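Local coordinates for protein catalase (Corynebacterium glutamicum, PDB 4B7H) that breaks down hydrogen peroxide to water and oxygen at a haem, binds NADPH, and is inhibited by nitric oxide, at residues S4-V10 and A76-L80; P456-R461 and V498-L502; E470-I476 and R505-L509. One frame throughout, in Å; residues are numbered along the deposited sequence.

Contact 1 comes first along the chain and joins the N-terminal arm, with its short helix 7-11, to strand 73-82 of the antiparallel sheet that forms the catalase beta-barrel. Contacts 2 and 3 lie on the opposite side of the chain's centre, their centres about 43 and 44 Å from that of contact 1, in the C-terminal helical domain. The centres of these two are about 12 Å apart, and they share helix 500-514: contact 2 sets its start against helix 454-463, contact 3 its middle against helix 466-479. Their segments alternate in sequence, and Leu472 packs on both Tyr460 and Leu502, merging them into one helical core beside the NADPH site.

Contact 1 (S4-V10 and A76-L80); sequences SAADQIV and AFGEL
The turn at the start of helix 7-11 passes over strand 73-82 with Ala5 nearest Glu79 and Ala6 nearest Gly78, at CA-CA distances of 6.3 and 5.8 Å. Glu79 reaches across from the strand to the turn: its OE2 accepts from Ala5 N at 2.9 Å, met on the anti side and well out of the carboxylate plane, in a fairly straight bond (164° at the hydrogen). The glutamate chain, extended beyond CG, carries the carboxylate to the turn, and CG packs against Ala5 CB. Asn313 also bonds to OE2 and His81 to OE1, so both oxygens are held and the carboxylate is fixed in its rotation. Ser4 and Asp7 form a capping box in a type I turn: Ser4 OG accepts from Ala6 N at 3.0 Å, and Asp7 OD2 takes Ser4 N from above its carboxylate plane. The serine hydroxyl is also bonded to Asn313, while Asp7 OD1 pairs with Arg314, so strand 305-314 grips the same turn. The N-terminal arm here thus lies against strands 73-82 and 305-314 of the antiparallel catalase beta-barrel; the first of these carries Phe77, whose side chain is about 11 Å from a bound haem. Ala6 CB sits 3.7 Å from Phe77 CB, at the root of the aromatic side chain. Farther along the helix, Val10 CG1 lies over the centre of the Phe77 ring in a CH-pi contact, 3.5 Å from the centroid and 13° off the normal. That methyl stands anti to the valine carbonyl carbon (chi1 -58°), a torsion that turns it onto the ring. Ile9 CG2 approaches Phe77 CE2 obliquely at 4.5 Å, and Tyr131 of strand 125-132 touches both side chains.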
loop_
_atom_site.group_PDB
_atom_site.type_symbol
_atom_site.label_atom_id
_atom_site.label_comp_id
_atom_site.label_asym_id
_atom_site.label_seq_id
_atom_site.Cartn_x
_atom_site.Cartn_y
_atom_site.Cartn_z
ATOM N N SER A 4 5.408 -36.204 4.923
ATOM C CA SER A 4 6.464 -35.300 5.355
ATOM C C SER A 4 6.067 -34.684 6.676
ATOM O O SER A 4 4.885 -34.402 6.898
ATOM C CB SER A 4 6.664 -34.180 4.339
ATOM O OG SER A 4 7.584 -33.232 4.846
ATOM N N ALA A 5 7.044 -34.441 7.545
ATOM C CA ALA A 5 6.781 -33.718 8.787
ATOM C C ALA A 5 6.284 -32.305 8.499
ATOM O O ALA A 5 5.690 -31.657 9.363
ATOM C CB ALA A 5 8.025 -33.673 9.659
ATOM N N ALA A 6 6.515 -31.830 7.278
ATOM C CA ALA A 6 6.078 -30.494 6.889
ATOM C C ALA A 6 4.631 -30.441 6.387
ATOM O O ALA A 6 4.135 -29.356 6.070
ATOM C CB ALA A 6 7.025 -29.909 5.843
ATOM N N ASP A 7 3.960 -31.592 6.309
ATOM C CA ASP A 7 2.583 -31.648 5.798
ATOM C C ASP A 7 1.625 -30.714 6.543
ATOM O O ASP A 7 0.810 -30.028 5.919
ATOM C CB ASP A 7 2.047 -33.085 5.820
ATOM C CG ASP A 7 2.682 -33.966 4.756
ATOM O OD1 ASP A 7 3.299 -33.414 3.824
ATOM O OD2 ASP A 7 2.554 -35.209 4.844
ATOM N N GLN A 8 1.734 -30.691 7.869
ATOM C CA GLN A 8 0.971 -29.781 8.721
ATOM C C GLN A 8 1.064 -28.354 8.202
ATOM O O GLN A 8 0.049 -27.686 7.994
ATOM C CB GLN A 8 1.496 -29.851 10.165
ATOM C CG GLN A 8 3.035 -29.755 10.294
ATOM C CD GLN A 8 3.531 -29.867 11.725
ATOM O OE1 GLN A 8 4.476 -30.604 12.009
ATOM N NE2 GLN A 8 2.905 -29.129 12.630
ATOM N N ILE A 9 2.291 -27.907 7.968
ATOM C CA ILE A 9 2.548 -26.540 7.548
ATOM C C ILE A 9 1.998 -26.279 6.143
ATOM O O ILE A 9 1.279 -25.293 5.914
ATOM C CB ILE A 9 4.062 -26.234 7.571
ATOM C CG1 ILE A 9 4.645 -26.474 8.966
ATOM C CG2 ILE A 9 4.335 -24.814 7.098
ATOM C CD1 ILE A 9 3.919 -25.758 10.041
ATOM N N VAL A 10 2.322 -27.158 5.196
ATOM C CA VAL A 10 1.963 -26.886 3.802
ATOM C C VAL A 10 0.477 -27.054 3.488
ATOM O O VAL A 10 0.013 -26.583 2.452
ATOM C CB VAL A 10 2.818 -27.682 2.782
ATOM C CG1 VAL A 10 4.302 -27.377 2.968
ATOM C CG2 VAL A 10 2.554 -29.178 2.891
ATOM N N ALA A 76 11.092 -25.475 -1.250
ATOM C CA ALA A 76 10.531 -26.766 -0.892
ATOM C C ALA A 76 10.455 -26.873 0.611
ATOM O O ALA A 76 10.862 -25.965 1.334
ATOM C CB ALA A 76 11.392 -27.890 -1.454
ATOM N N PHE A 77 9.930 -27.998 1.076
ATOM C CA PHE A 77 9.758 -28.234 2.496
ATOM C C PHE A 77 10.343 -29.590 2.824
ATOM O O PHE A 77 10.567 -30.411 1.934
ATOM C CB PHE A 77 8.272 -28.144 2.876
ATOM C CG PHE A 77 7.694 -26.778 2.671
ATOM C CD1 PHE A 77 7.275 -26.371 1.411
ATOM C CD2 PHE A 77 7.594 -25.887 3.731
ATOM C CE1 PHE A 77 6.752 -25.094 1.215
ATOM C CE2 PHE A 77 7.082 -24.612 3.549
ATOM C CZ PHE A 77 6.655 -24.214 2.282
ATOM N N GLY A 78 10.602 -29.828 4.101
ATOM C CA GLY A 78 11.278 -31.051 4.485
ATOM C C GLY A 78 11.474 -31.188 5.977
ATOM O O GLY A 78 10.642 -30.735 6.766
ATOM N N GLU A 79 12.575 -31.831 6.360
ATOM C CA GLU A 79 12.789 -32.265 7.742
ATOM C C GLU A 79 14.249 -32.132 8.131
ATOM O O GLU A 79 15.145 -32.513 7.357
ATOM C CB GLU A 79 12.369 -33.736 7.908
ATOM C CG GLU A 79 10.950 -34.033 7.450
ATOM C CD GLU A 79 10.624 -35.511 7.381
ATOM O OE1 GLU A 79 11.457 -36.351 7.795
ATOM O OE2 GLU A 79 9.516 -35.841 6.906
ATOM N N LEU A 80 14.483 -31.616 9.337
ATOM C CA LEU A 80 15.802 -31.626 9.960
ATOM C C LEU A 80 15.864 -32.776 10.962
ATOM O O LEU A 80 14.998 -32.887 11.830
ATOM C CB LEU A 80 16.046 -30.305 10.697
ATOM C CG LEU A 80 17.288 -30.223 11.591
ATOM C CD1 LEU A 80 18.553 -30.265 10.748
ATOM C CD2 LEU A 80 17.240 -28.969 12.455
#

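Contact 2 (P456-R461 and V498-L502); sequences PGILYR and VDENL. With NDP (NADPH dihydro-nicotinamide-adenine-dinucleotide phosphate), chain H.
Asp499 is both the first residue to leave helix 487-498 and the N-cap of helix 500-514, and its carboxylate also reaches across to Arg461 of helix 454-463. This joint belongs to the C-terminal helical domain of the catalase, against which NADPH is bound. Asp499 OD1 caps the new helix, accepting from Leu502 N at 2.9 Å through its anti lone pair, with a weak second bond from Asn501 N. OD2 uses its own anti lone pair for a salt bridge to Arg461 NH1, 2.9 Å away and nearly in the guanidinium plane. NH1 also donates to the carbonyl O of Val498, the last residue of the preceding helix, at 3.1 Å. The arginine bends back at chi3 (-71°), bringing its guanidinium face over Gly457 O of its own helix. Leu502 CB sits over one face of the Tyr460 ring, 3.7 Å from the centroid and offset toward the rim, while Asp499 OD1 comes obliquely to CE2 from that same side, at 3.3 Å. Pro456 CB meets Val498 CG1, while Leu459 points to the cofactor, its CB 3.5 Å from O2D of NADPH. A water accepts from Arg461 NH2 and donates to Val498 O, the latter at 2.7 Å.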
loop_
_atom_site.group_PDB
_atom_site.type_symbol
_atom_site.label_atom_id
_atom_site.label_comp_id
_atom_site.label_asym_id
_atom_site.label_seq_id
_atom_site.Cartn_x
_atom_site.Cartn_y
_atom_site.Cartn_z
ATOM N N PRO A 456 41.548 -14.870 -0.533
ATOM C CA PRO A 456 41.396 -15.373 -1.906
ATOM C C PRO A 456 42.733 -15.786 -2.514
ATOM O O PRO A 456 42.755 -16.658 -3.385
ATOM C CB PRO A 456 40.802 -14.175 -2.669
ATOM C CG PRO A 456 41.101 -12.974 -1.814
ATOM C CD PRO A 456 41.047 -13.489 -0.400
ATOM N N GLY A 457 43.827 -15.166 -2.077
ATOM C CA GLY A 457 45.159 -15.570 -2.512
ATOM C C GLY A 457 45.474 -16.996 -2.094
ATOM O O GLY A 457 46.009 -17.778 -2.879
ATOM N N ILE A 458 45.127 -17.329 -0.851
ATOM C CA ILE A 458 45.261 -18.684 -0.319
ATOM C C ILE A 458 44.399 -19.685 -1.099
ATOM O O ILE A 458 44.849 -20.789 -1.433
ATOM C CB ILE A 458 44.918 -18.725 1.192
ATOM C CG1 ILE A 458 46.013 -18.027 2.004
ATOM C CG2 ILE A 458 44.764 -20.155 1.674
ATOM C CD1 ILE A 458 45.675 -17.838 3.477
ATOM N N LEU A 459 43.158 -19.305 -1.389
ATOM C CA LEU A 459 42.289 -20.143 -2.210
ATOM C C LEU A 459 42.970 -20.450 -3.547
ATOM O O LEU A 459 43.055 -21.608 -3.958
ATOM C CB LEU A 459 40.930 -19.465 -2.430
ATOM C CG LEU A 459 39.911 -20.100 -3.392
ATOM C CD1 LEU A 459 39.513 -21.506 -2.953
ATOM C CD2 LEU A 459 38.671 -19.213 -3.519
ATOM N N TYR A 460 43.487 -19.413 -4.201
ATOM C CA TYR A 460 44.173 -19.580 -5.480
ATOM C C TYR A 460 45.453 -20.417 -5.384
ATOM O O TYR A 460 45.673 -21.319 -6.191
ATOM C CB TYR A 460 44.484 -18.211 -6.103
ATOM C CG TYR A 460 45.046 -18.301 -7.504
ATOM C CD1 TYR A 460 44.216 -18.535 -8.593
ATOM C CD2 TYR A 460 46.410 -18.165 -7.738
ATOM C CE1 TYR A 460 44.730 -18.625 -9.885
ATOM C CE2 TYR A 460 46.934 -18.250 -9.024
ATOM C CZ TYR A 460 46.089 -18.482 -10.088
ATOM O OH TYR A 460 46.604 -18.568 -11.361
ATOM N N ARG A 461 46.289 -20.122 -4.395
ATOM C CA ARG A 461 47.617 -20.729 -4.314
ATOM C C ARG A 461 47.653 -22.097 -3.642
ATOM O O ARG A 461 48.550 -22.900 -3.922
ATOM C CB ARG A 461 48.588 -19.787 -3.595
ATOM C CG ARG A 461 48.943 -18.539 -4.387
ATOM C CD ARG A 461 49.984 -17.698 -3.670
ATOM N NE ARG A 461 49.445 -17.031 -2.484
ATOM C CZ ARG A 461 48.812 -15.859 -2.504
ATOM N NH1 ARG A 461 48.624 -15.217 -3.652
ATOM N NH2 ARG A 461 48.363 -15.330 -1.373
ATOM N N VAL A 498 45.290 -10.076 -5.453
ATOM C CA VAL A 498 44.926 -11.427 -5.032
ATOM C C VAL A 498 46.121 -12.369 -5.227
ATOM O O VAL A 498 46.545 -13.069 -4.296
ATOM C CB VAL A 498 43.680 -11.945 -5.793
ATOM C CG1 VAL A 498 43.449 -13.414 -5.496
ATOM C CG2 VAL A 498 42.449 -11.121 -5.418
ATOM N N ASP A 499 46.671 -12.362 -6.437
ATOM C CA ASP A 499 47.834 -13.182 -6.772
ATOM C C ASP A 499 48.423 -12.692 -8.091
ATOM O O ASP A 499 47.692 -12.476 -9.063
ATOM C CB ASP A 499 47.436 -14.655 -6.879
ATOM C CG ASP A 499 48.597 -15.542 -7.245
ATOM O OD1 ASP A 499 48.872 -15.687 -8.456
ATOM O OD2 ASP A 499 49.239 -16.089 -6.326
ATOM N N GLU A 500 49.738 -12.511 -8.128
ATOM C CA GLU A 500 50.368 -11.937 -9.308
ATOM C C GLU A 500 50.244 -12.836 -10.535
ATOM O O GLU A 500 50.151 -12.342 -11.658
ATOM C CB GLU A 500 51.836 -11.609 -9.039
ATOM C CG GLU A 500 52.035 -10.378 -8.181
ATOM C CD GLU A 500 53.495 -10.005 -8.038
ATOM O OE1 GLU A 500 54.336 -10.919 -7.888
ATOM O OE2 GLU A 500 53.805 -8.795 -8.086
ATOM N N ASN A 501 50.242 -14.150 -10.333
ATOM C CA ASN A 501 50.099 -15.058 -11.467
ATOM C C ASN A 501 48.665 -15.069 -11.990
ATOM O O ASN A 501 48.434 -15.083 -13.196
ATOM C CB ASN A 501 50.587 -16.461 -11.108
ATOM C CG ASN A 501 52.058 -16.489 -10.799
ATOM O OD1 ASN A 501 52.877 -16.016 -11.589
ATOM N ND2 ASN A 501 52.406 -17.008 -9.629
ATOM N N LEU A 502 47.698 -15.038 -11.078
ATOM C CA LEU A 502 46.303 -14.901 -11.482
ATOM C C LEU A 502 46.096 -13.585 -12.238
ATOM O O LEU A 502 45.490 -13.557 -13.310
ATOM C CB LEU A 502 45.376 -14.953 -10.266
ATOM C CG LEU A 502 43.899 -14.668 -10.544
ATOM C CD1 LEU A 502 43.303 -15.659 -11.547
ATOM C CD2 LEU A 502 43.135 -14.711 -9.233
HETATM P PA NDP H . 40.679 -26.213 3.456
HETATM O O1A NDP H . 41.563 -26.952 2.521
HETATM O O2A NDP H . 40.463 -26.935 4.741
HETATM O O5B NDP H . 39.276 -25.966 2.724
HETATM C C5B NDP H . 39.236 -25.459 1.413
HETATM C C4B NDP H . 37.768 -25.292 1.057
HETATM O O4B NDP H . 37.666 -24.745 -0.250
HETATM C C3B NDP H . 37.040 -26.637 1.067
HETATM O O3B NDP H . 35.780 -26.497 1.698
HETATM C C2B NDP H . 36.903 -26.937 -0.414
HETATM O O2B NDP H . 35.843 -27.808 -0.763
HETATM C C1B NDP H . 36.744 -25.529 -0.968
HETATM N N9A NDP H . 36.871 -25.459 -2.437
HETATM C C8A NDP H . 37.373 -26.419 -3.279
HETATM N N7A NDP H . 37.286 -25.971 -4.552
HETATM C C5A NDP H . 36.728 -24.735 -4.537
HETATM C C6A NDP H . 36.413 -23.833 -5.551
HETATM N N6A NDP H . 36.338 -24.248 -6.816
HETATM N N1A NDP H . 35.852 -22.621 -5.219
HETATM C C2A NDP H . 35.594 -22.308 -3.900
HETATM N N3A NDP H . 35.905 -23.208 -2.899
HETATM C C4A NDP H . 36.463 -24.403 -3.214
HETATM O O3 NDP H . 41.307 -24.736 3.680
HETATM P PN NDP H . 40.671 -23.587 4.621
HETATM O O1N NDP H . 39.423 -24.069 5.277
HETATM O O2N NDP H . 41.792 -23.050 5.431
HETATM O O5D NDP H . 40.268 -22.438 3.568
HETATM C C5D NDP H . 41.129 -22.130 2.488
HETATM C C4D NDP H . 40.380 -21.292 1.472
HETATM O O4D NDP H . 39.303 -22.053 0.962
HETATM C C3D NDP H . 39.775 -20.053 2.113
HETATM O O3D NDP H . 40.653 -18.941 2.023
HETATM C C2D NDP H . 38.484 -19.865 1.334
HETATM O O2D NDP H . 38.715 -19.014 0.246
HETATM C C1D NDP H . 38.149 -21.244 0.773
HETATM N N1N NDP H . 36.983 -21.846 1.456
HETATM C C2N NDP H . 36.942 -21.834 2.820
HETATM C C3N NDP H . 35.887 -22.383 3.534
HETATM C C7N NDP H . 35.929 -22.301 5.025
HETATM O O7N NDP H . 34.720 -22.246 5.725
HETATM N N7N NDP H . 37.098 -22.257 5.657
HETATM C C4N NDP H . 34.706 -23.039 2.851
HETATM C C5N NDP H . 34.852 -22.999 1.357
HETATM C C6N NDP H . 35.959 -22.414 0.739
HETATM P P2B NDP H . 36.103 -29.393 -0.938
HETATM O O1X NDP H . 37.214 -29.574 -1.952
HETATM O O2X NDP H . 36.491 -29.959 0.411
HETATM O O3X NDP H . 34.800 -30.002 -1.425
HETATM O O HOH W 1 47.121 -12.601 -1.658
#

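Contact 3 (E470-I476 and R505-L509); sequences ERLADNI and RVKEL
Ala473 sits at the middle of the crossing, its small side chain letting helix 470-476 approach helix 505-509 to 8.4 Å between axes. Ala473 CA is 4.8 Å from Val506 CA, and Ala473 CB rests 3.6 Å from Arg505 CG and beside Leu509 CD1. Ile476 CG2 packs on Val506 CG1 at 3.7 Å, the two side chains crossing at about a right angle, with Trp495 touching both. Leu509 CD1 lies against the backbone of Ala473 and Asp474. Leu509 CD2 lies over one face of the Arg505 guanidinium, offset toward its rim. Arg505, bent at chi2 (61°), turns its NE side to Glu470: NE donates to OE1 at 3.1 Å through the syn lone pair, and NH2 to OE2 at 2.9 Å. The grip is side-on, with two nitrogens, although the carboxylate and guanidinium planes are turned 35° from each other. Arg505 NH1 donates to Glu508 OE1 at 2.9 Å, from above the carboxylate plane, so acids at two edges fix the guanidinium. Asp474 pairs with Lys513 farther along. The result is a tight helix-helix crossing, at -50°, around a small residue, closed by the Glu470-Arg505-Glu508 salt-bridge network, in the C-terminal helical domain of the catalase.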
loop_
_atom_site.group_PDB
_atom_site.type_symbol
_atom_site.label_atom_id
_atom_site.label_comp_id
_atom_site.label_asym_id
_atom_site.label_seq_id
_atom_site.Cartn_x
_atom_site.Cartn_y
_atom_site.Cartn_z
ATOM N N GLU A 470 42.793 -21.888 -14.032
ATOM C CA GLU A 470 42.694 -21.398 -15.401
ATOM C C GLU A 470 41.271 -20.946 -15.733
ATOM O O GLU A 470 41.077 -19.866 -16.295
ATOM C CB GLU A 470 43.179 -22.453 -16.399
ATOM C CG GLU A 470 43.004 -22.069 -17.871
ATOM C CD GLU A 470 43.911 -20.933 -18.328
ATOM O OE1 GLU A 470 44.876 -20.578 -17.607
ATOM O OE2 GLU A 470 43.665 -20.395 -19.433
ATOM N N ARG A 471 40.278 -21.761 -15.382
ATOM C CA ARG A 471 38.887 -21.364 -15.616
ATOM C C ARG A 471 38.535 -20.063 -14.891
ATOM O O ARG A 471 37.807 -19.228 -15.430
ATOM C CB ARG A 471 37.909 -22.481 -15.240
ATOM C CG ARG A 471 37.987 -23.686 -16.168
ATOM C CD ARG A 471 36.849 -24.669 -15.927
ATOM N NE ARG A 471 36.911 -25.260 -14.597
ATOM C CZ ARG A 471 37.657 -26.312 -14.272
ATOM N NH1 ARG A 471 38.432 -26.891 -15.186
ATOM N NH2 ARG A 471 37.637 -26.775 -13.031
ATOM N N LEU A 472 39.069 -19.888 -13.683
ATOM C CA LEU A 472 38.876 -18.648 -12.928
ATOM C C LEU A 472 39.327 -17.436 -13.743
ATOM O O LEU A 472 38.582 -16.465 -13.886
ATOM C CB LEU A 472 39.634 -18.709 -11.600
ATOM C CG LEU A 472 39.656 -17.439 -10.746
ATOM C CD1 LEU A 472 38.242 -17.022 -10.307
ATOM C CD2 LEU A 472 40.547 -17.656 -9.536
ATOM N N ALA A 473 40.541 -17.490 -14.284
ATOM C CA ALA A 473 41.056 -16.382 -15.087
ATOM C C ALA A 473 40.199 -16.155 -16.329
ATOM O O ALA A 473 39.948 -15.010 -16.728
ATOM C CB ALA A 473 42.511 -16.635 -15.478
ATOM N N ASP A 474 39.752 -17.247 -16.943
ATOM C CA ASP A 474 38.929 -17.160 -18.142
ATOM C C ASP A 474 37.580 -16.531 -17.811
ATOM O O ASP A 474 37.088 -15.678 -18.552
ATOM C CB ASP A 474 38.720 -18.545 -18.752
ATOM C CG ASP A 474 38.303 -18.481 -20.206
ATOM O OD1 ASP A 474 38.901 -17.684 -20.969
ATOM O OD2 ASP A 474 37.377 -19.230 -20.590
ATOM N N ASN A 475 36.987 -16.947 -16.694
ATOM C CA ASN A 475 35.695 -16.406 -16.275
ATOM C C ASN A 475 35.786 -14.920 -15.964
ATOM O O ASN A 475 34.919 -14.137 -16.362
ATOM C CB ASN A 475 35.174 -17.140 -15.043
ATOM C CG ASN A 475 34.860 -18.599 -15.311
ATOM O OD1 ASN A 475 34.680 -19.018 -16.459
ATOM N ND2 ASN A 475 34.793 -19.383 -14.245
ATOM N N ILE A 476 36.830 -14.533 -15.236
ATOM C CA ILE A 476 37.025 -13.131 -14.892
ATOM C C ILE A 476 37.144 -12.285 -16.159
ATOM O O ILE A 476 36.478 -11.257 -16.295
ATOM C CB ILE A 476 38.287 -12.933 -14.033
ATOM C CG1 ILE A 476 38.111 -13.561 -12.642
ATOM C CG2 ILE A 476 38.631 -11.456 -13.939
ATOM C CD1 ILE A 476 39.431 -13.798 -11.897
ATOM N N ARG A 505 47.453 -13.667 -15.769
ATOM C CA ARG A 505 46.659 -14.496 -16.668
ATOM C C ARG A 505 45.339 -13.809 -17.029
ATOM O O ARG A 505 44.887 -13.883 -18.174
ATOM C CB ARG A 505 46.419 -15.874 -16.051
ATOM C CG ARG A 505 45.777 -16.885 -16.995
ATOM C CD ARG A 505 46.650 -17.156 -18.213
ATOM N NE ARG A 505 46.056 -18.170 -19.081
ATOM C CZ ARG A 505 46.193 -18.199 -20.403
ATOM N NH1 ARG A 505 46.920 -17.271 -21.019
ATOM N NH2 ARG A 505 45.608 -19.156 -21.111
ATOM N N VAL A 506 44.735 -13.132 -16.054
ATOM C CA VAL A 506 43.508 -12.381 -16.293
ATOM C C VAL A 506 43.735 -11.316 -17.368
ATOM O O VAL A 506 42.953 -11.207 -18.316
ATOM C CB VAL A 506 42.990 -11.722 -14.999
ATOM C CG1 VAL A 506 41.957 -10.633 -15.310
ATOM C CG2 VAL A 506 42.389 -12.777 -14.060
ATOM N N LYS A 507 44.814 -10.549 -17.243
ATOM C CA LYS A 507 45.088 -9.495 -18.220
ATOM C C LYS A 507 45.378 -10.082 -19.605
ATOM O O LYS A 507 44.896 -9.567 -20.614
ATOM C CB LYS A 507 46.235 -8.588 -17.761
ATOM C CG LYS A 507 46.536 -7.449 -18.728
ATOM C CD LYS A 507 47.546 -6.457 -18.150
ATOM C CE LYS A 507 47.811 -5.325 -19.132
ATOM N NZ LYS A 507 48.716 -4.271 -18.583
ATOM N N GLU A 508 46.159 -11.160 -19.646
ATOM C CA GLU A 508 46.437 -11.869 -20.894
ATOM C C GLU A 508 45.159 -12.261 -21.625
ATOM O O GLU A 508 44.988 -11.984 -22.815
ATOM C CB GLU A 508 47.187 -13.164 -20.600
ATOM C CG GLU A 508 48.674 -13.049 -20.506
ATOM C CD GLU A 508 49.330 -14.374 -20.815
ATOM O OE1 GLU A 508 48.910 -15.389 -20.215
ATOM O OE2 GLU A 508 50.237 -14.406 -21.676
ATOM N N LEU A 509 44.268 -12.938 -20.909
ATOM C CA LEU A 509 43.051 -13.440 -21.521
ATOM C C LEU A 509 42.120 -12.299 -21.894
ATOM O O LEU A 509 41.500 -12.325 -22.953
ATOM C CB LEU A 509 42.359 -14.432 -20.587
ATOM C CG LEU A 509 43.075 -15.782 -20.462
ATOM C CD1 LEU A 509 42.446 -16.650 -19.374
ATOM C CD2 LEU A 509 43.072 -16.507 -21.809
#